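Local structure of spectinomycin phosphotransferase (Legionella pneumophila, 3I1A) at residues D168-F178 with N303-K314. The protein probably transfers a phosphate group from a nucleotide to the antibiotic spectinomycin, as an aminoglycoside phosphotransferase with a protein-kinase-like fold. Residues are numbered along the deposited sequence; the frame is centred on the assembly and turned at random. Where two conformers were deposited one is given.
Sequences DKLTAAFKSFF and NQSRLESFKYFK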
loop_
_atom_site.group_PDB
_atom_site.type_symbol
_atom_site.label_atom_id
_atom_site.label_comp_id
_atom_site.label_asym_id
_atom_site.label_seq_id
_atom_site.Cartn_x
_atom_site.Cartn_y
_atom_site.Cartn_z
ATOM N N ASP A 168 -7.943 10.791 28.582
ATOM C CA ASP A 168 -6.545 10.863 29.006
ATOM C C ASP A 168 -5.851 11.964 28.193
ATOM O O ASP A 168 -6.484 12.630 27.382
ATOM C CB ASP A 168 -5.822 9.497 28.898
ATOM C CG ASP A 168 -5.516 9.038 27.470
ATOM O OD1 ASP A 168 -5.981 9.650 26.482
ATOM O OD2 ASP A 168 -4.780 8.014 27.345
ATOM N N LYS A 169 -4.563 12.176 28.440
ATOM C CA LYS A 169 -3.801 13.222 27.767
ATOM C C LYS A 169 -3.878 13.184 26.251
ATOM O O LYS A 169 -4.119 14.210 25.601
ATOM C CB LYS A 169 -2.321 13.134 28.189
ATOM C CG LYS A 169 -1.456 14.339 27.752
ATOM C CD LYS A 169 0.017 14.089 28.153
ATOM C CE LYS A 169 0.954 15.233 27.794
ATOM N NZ LYS A 169 2.371 14.783 27.963
ATOM N N LEU A 170 -3.648 12.007 25.682
ATOM C CA LEU A 170 -3.668 11.903 24.230
ATOM C C LEU A 170 -5.056 12.135 23.643
ATOM O O LEU A 170 -5.199 12.829 22.647
ATOM C CB LEU A 170 -3.124 10.554 23.815
ATOM C CG LEU A 170 -1.599 10.547 23.911
ATOM C CD1 LEU A 170 -1.081 9.145 23.539
ATOM C CD2 LEU A 170 -1.021 11.600 22.965
ATOM N N THR A 171 -6.080 11.580 24.280
ATOM C CA THR A 171 -7.442 11.780 23.786
ATOM C C THR A 171 -7.832 13.252 23.833
ATOM O O THR A 171 -8.434 13.772 22.897
ATOM C CB THR A 171 -8.456 10.981 24.611
ATOM O OG1 THR A 171 -8.213 9.587 24.410
ATOM C CG2 THR A 171 -9.881 11.313 24.171
ATOM N N ALA A 172 -7.480 13.935 24.918
ATOM C CA ALA A 172 -7.805 15.358 25.032
ATOM C C ALA A 172 -7.059 16.199 23.994
ATOM O O ALA A 172 -7.606 17.163 23.432
ATOM C CB ALA A 172 -7.482 15.878 26.458
ATOM N N ALA A 173 -5.797 15.862 23.740
ATOM C CA ALA A 173 -5.001 16.604 22.763
ATOM C C ALA A 173 -5.588 16.402 21.358
ATOM O O ALA A 173 -5.661 17.342 20.550
ATOM C CB ALA A 173 -3.536 16.131 22.811
ATOM N N PHE A 174 -6.016 15.174 21.085
ATOM C CA PHE A 174 -6.612 14.839 19.789
ATOM C C PHE A 174 -7.928 15.589 19.577
ATOM O O PHE A 174 -8.174 16.120 18.497
ATOM C CB PHE A 174 -6.880 13.340 19.702
ATOM C CG PHE A 174 -7.653 12.943 18.478
ATOM C CD1 PHE A 174 -7.048 12.986 17.219
ATOM C CD2 PHE A 174 -9.001 12.579 18.582
ATOM C CE1 PHE A 174 -7.780 12.679 16.074
ATOM C CE2 PHE A 174 -9.749 12.268 17.446
ATOM C CZ PHE A 174 -9.132 12.320 16.185
ATOM N N LYS A 175 -8.777 15.622 20.602
ATOM C CA LYS A 175 -10.038 16.348 20.482
ATOM C C LYS A 175 -9.806 17.840 20.225
ATOM O O LYS A 175 -10.533 18.453 19.444
ATOM C CB LYS A 175 -10.883 16.154 21.737
ATOM C CG LYS A 175 -11.452 14.737 21.859
ATOM C CD LYS A 175 -12.395 14.638 23.045
ATOM C CE LYS A 175 -12.950 13.234 23.203
ATOM N NZ LYS A 175 -13.878 13.187 24.341
ATOM N N SER A 176 -8.799 18.409 20.888
ATOM C CA SER A 176 -8.467 19.817 20.712
ATOM C C SER A 176 -8.045 20.079 19.274
ATOM O O SER A 176 -8.472 21.057 18.655
ATOM C CB SER A 176 -7.323 20.228 21.647
ATOM O OG SER A 176 -7.743 20.235 22.998
ATOM N N PHE A 177 -7.204 19.193 18.748
ATOM C CA PHE A 177 -6.707 19.333 17.386
ATOM C C PHE A 177 -7.856 19.157 16.390
ATOM O O PHE A 177 -7.935 19.866 15.392
ATOM C CB PHE A 177 -5.623 18.292 17.074
ATOM C CG PHE A 177 -4.975 18.496 15.731
ATOM C CD1 PHE A 177 -3.939 19.404 15.570
ATOM C CD2 PHE A 177 -5.456 17.824 14.610
ATOM C CE1 PHE A 177 -3.386 19.643 14.304
ATOM C CE2 PHE A 177 -4.918 18.050 13.353
ATOM C CZ PHE A 177 -3.880 18.961 13.195
ATOM N N PHE A 178 -8.719 18.185 16.652
ATOM C CA PHE A 178 -9.875 17.913 15.766
ATOM C C PHE A 178 -10.755 19.157 15.743
ATOM O O PHE A 178 -11.152 19.672 14.691
ATOM C CB PHE A 178 -10.684 16.742 16.330
ATOM C CG PHE A 178 -11.656 16.120 15.349
ATOM C CD1 PHE A 178 -11.377 14.877 14.765
ATOM C CD2 PHE A 178 -12.853 16.764 15.022
ATOM C CE1 PHE A 178 -12.276 14.274 13.875
ATOM C CE2 PHE A 178 -13.764 16.173 14.130
ATOM C CZ PHE A 178 -13.473 14.922 13.557
ATOM N N ASN A 303 0.293 3.890 24.757
ATOM C CA ASN A 303 0.433 5.314 24.483
ATOM C C ASN A 303 1.551 5.759 23.557
ATOM O O ASN A 303 1.455 6.821 22.943
ATOM C CB ASN A 303 0.493 6.071 25.805
ATOM C CG ASN A 303 -0.812 5.979 26.566
ATOM O OD1 ASN A 303 -1.854 5.644 25.989
ATOM N ND2 ASN A 303 -0.772 6.280 27.858
ATOM N N GLN A 304 2.623 4.980 23.472
ATOM C CA GLN A 304 3.712 5.331 22.572
ATOM C C GLN A 304 3.184 5.175 21.142
ATOM O O GLN A 304 3.454 5.995 20.265
ATOM C CB GLN A 304 4.901 4.403 22.841
ATOM C CG GLN A 304 5.511 4.603 24.243
ATOM C CD GLN A 304 4.545 4.286 25.398
ATOM O OE1 GLN A 304 3.986 3.183 25.485
ATOM N NE2 GLN A 304 4.356 5.253 26.294
ATOM N N SER A 305 2.414 4.115 20.923
ATOM C CA SER A 305 1.831 3.834 19.616
ATOM C C SER A 305 0.742 4.846 19.259
ATOM O O SER A 305 0.611 5.252 18.103
ATOM C CB SER A 305 1.257 2.420 19.600
ATOM O OG SER A 305 2.299 1.464 19.728
ATOM N N ARG A 306 -0.047 5.239 20.253
ATOM C CA ARG A 306 -1.089 6.230 20.033
ATOM C C ARG A 306 -0.462 7.583 19.711
ATOM O O ARG A 306 -0.997 8.323 18.912
ATOM C CB ARG A 306 -1.999 6.344 21.253
ATOM C CG ARG A 306 -2.967 5.180 21.361
ATOM C CD ARG A 306 -3.717 5.203 22.685
ATOM N NE ARG A 306 -4.693 6.293 22.775
ATOM C CZ ARG A 306 -4.935 7.001 23.876
ATOM N NH1 ARG A 306 -4.267 6.753 24.999
ATOM N NH2 ARG A 306 -5.863 7.950 23.860
ATOM N N LEU A 307 0.663 7.923 20.347
ATOM C CA LEU A 307 1.309 9.205 20.019
ATOM C C LEU A 307 1.778 9.162 18.560
ATOM O O LEU A 307 1.744 10.172 17.864
ATOM C CB LEU A 307 2.516 9.481 20.939
ATOM C CG LEU A 307 3.357 10.756 20.691
ATOM C CD1 LEU A 307 2.531 12.065 20.720
ATOM C CD2 LEU A 307 4.412 10.817 21.801
ATOM N N GLU A 308 2.245 8.014 18.082
ATOM C CA GLU A 308 2.677 7.971 16.675
ATOM C C GLU A 308 1.487 8.232 15.758
ATOM O O GLU A 308 1.606 8.961 14.763
ATOM C CB GLU A 308 3.311 6.621 16.325
ATOM C CG GLU A 308 4.588 6.337 17.110
ATOM C CD GLU A 308 5.276 5.041 16.697
ATOM O OE1 GLU A 308 4.594 3.998 16.567
ATOM O OE2 GLU A 308 6.515 5.070 16.526
ATOM N N SER A 309 0.343 7.638 16.092
ATOM C CA SER A 309 -0.879 7.849 15.299
ATOM C C SER A 309 -1.232 9.344 15.305
ATOM O O SER A 309 -1.604 9.890 14.278
ATOM C CB SER A 309 -2.049 7.075 15.890
ATOM O OG SER A 309 -1.824 5.681 15.820
ATOM N N PHE A 310 -1.078 10.000 16.458
ATOM C CA PHE A 310 -1.405 11.422 16.587
ATOM C C PHE A 310 -0.493 12.279 15.706
ATOM O O PHE A 310 -0.961 13.182 15.034
ATOM C CB PHE A 310 -1.321 11.819 18.075
ATOM C CG PHE A 310 -1.849 13.204 18.392
ATOM C CD1 PHE A 310 -2.851 13.796 17.627
ATOM C CD2 PHE A 310 -1.380 13.885 19.514
ATOM C CE1 PHE A 310 -3.378 15.043 17.983
ATOM C CE2 PHE A 310 -1.904 15.139 19.875
ATOM C CZ PHE A 310 -2.899 15.714 19.110
ATOM N N LYS A 311 0.804 11.976 15.684
ATOM C CA LYS A 311 1.734 12.708 14.848
ATOM C C LYS A 311 1.359 12.512 13.375
ATOM O O LYS A 311 1.357 13.469 12.591
ATOM C CB LYS A 311 3.172 12.226 15.135
ATOM C CG LYS A 311 3.611 12.581 16.560
ATOM C CD LYS A 311 5.097 12.341 16.800
ATOM C CE LYS A 311 5.487 12.745 18.221
ATOM N NZ LYS A 311 6.970 12.646 18.434
ATOM N N TYR A 312 1.019 11.279 13.007
ATOM C CA TYR A 312 0.638 10.994 11.623
ATOM C C TYR A 312 -0.609 11.792 11.262
ATOM O O TYR A 312 -0.674 12.442 10.213
ATOM C CB TYR A 312 0.350 9.514 11.422
ATOM C CG TYR A 312 -0.060 9.211 9.995
ATOM C CD1 TYR A 312 0.809 9.467 8.927
ATOM C CD2 TYR A 312 -1.322 8.699 9.706
ATOM C CE1 TYR A 312 0.417 9.215 7.603
ATOM C CE2 TYR A 312 -1.719 8.444 8.393
ATOM C CZ TYR A 312 -0.848 8.701 7.351
ATOM O OH TYR A 312 -1.234 8.411 6.056
ATOM N N PHE A 313 -1.599 11.728 12.140
ATOM C CA PHE A 313 -2.847 12.453 11.938
ATOM C C PHE A 313 -2.575 13.954 11.737
ATOM O O PHE A 313 -3.121 14.584 10.821
ATOM C CB PHE A 313 -3.754 12.220 13.155
ATOM C CG PHE A 313 -5.169 12.701 12.966
ATOM C CD1 PHE A 313 -6.217 11.789 12.812
ATOM C CD2 PHE A 313 -5.450 14.059 12.944
ATOM C CE1 PHE A 313 -7.532 12.243 12.637
ATOM C CE2 PHE A 313 -6.766 14.520 12.769
ATOM C CZ PHE A 313 -7.797 13.614 12.616
ATOM N N LYS A 314 -1.716 14.540 12.572
ATOM C CA LYS A 314 -1.469 15.976 12.426
ATOM C C LYS A 314 -0.697 16.372 11.185
ATOM O O LYS A 314 -0.953 17.430 10.590
ATOM C CB LYS A 314 -0.761 16.521 13.669
ATOM C CG LYS A 314 -1.685 16.490 14.879
ATOM C CD LYS A 314 -1.124 17.236 16.079
ATOM C CE LYS A 314 0.017 16.491 16.739
ATOM N NZ LYS A 314 0.457 17.236 17.966
HETATM O O HOH W 1 -3.584 6.406 29.087
#
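R306 grips D168 end-on with both terminal nitrogens in a bidentate salt bridge, carboxylate and guanidinium nearly coplanar. R306 NH1 gives a hydrogen to the syn lone pair of D168 OD2 at 2.7 Å, and NH2 reaches D168 OD1 at 3.1 Å; both bonds are almost straight. D168 is the N-cap of helix 169-180; its OD1 also accepts from T171 N, so the arginine of one helix holds the capping residue of the other. R306 gets there through a bend in its side chain, and its NH1 additionally donates to N303 OD1 from above the carbonyl plane. One water joins D168 OD2 to N303 ND2, and L170 CB covers a face of the guanidinium.

Farther along the helices the packing is apolar, with two knobs into holes. L170 sits among N303, R306, L307 and F310, its CD1 3.7 Å from R306 CB. In return F310 enters the hole formed by L170, A173, F174 and F177, where its CE2 lies 3.5 Å from A173 CB.

Aromatic rings carry the C-terminal part of the contact. F174 turns its edge onto the face of F313 in a T-shaped pair, planes at 86° and centroids 5.0 Å apart. With CG anti to the backbone N (chi1 -174°), F177 offers a ring face to K314, whose CG makes a CH-pi contact 3.6 Å from the ring centroid.

The segments 169-178 and 303-314 run nearly parallel, at 10°, with their axes 10.6 Å apart at closest approach, away from the nucleotide and magnesium sites. Helix 274-297 lies against both: L296 touches F174, I289 touches F313, and the L296 carbonyl accepts hydrogen bonds from T171 OG1 and R306 NH2.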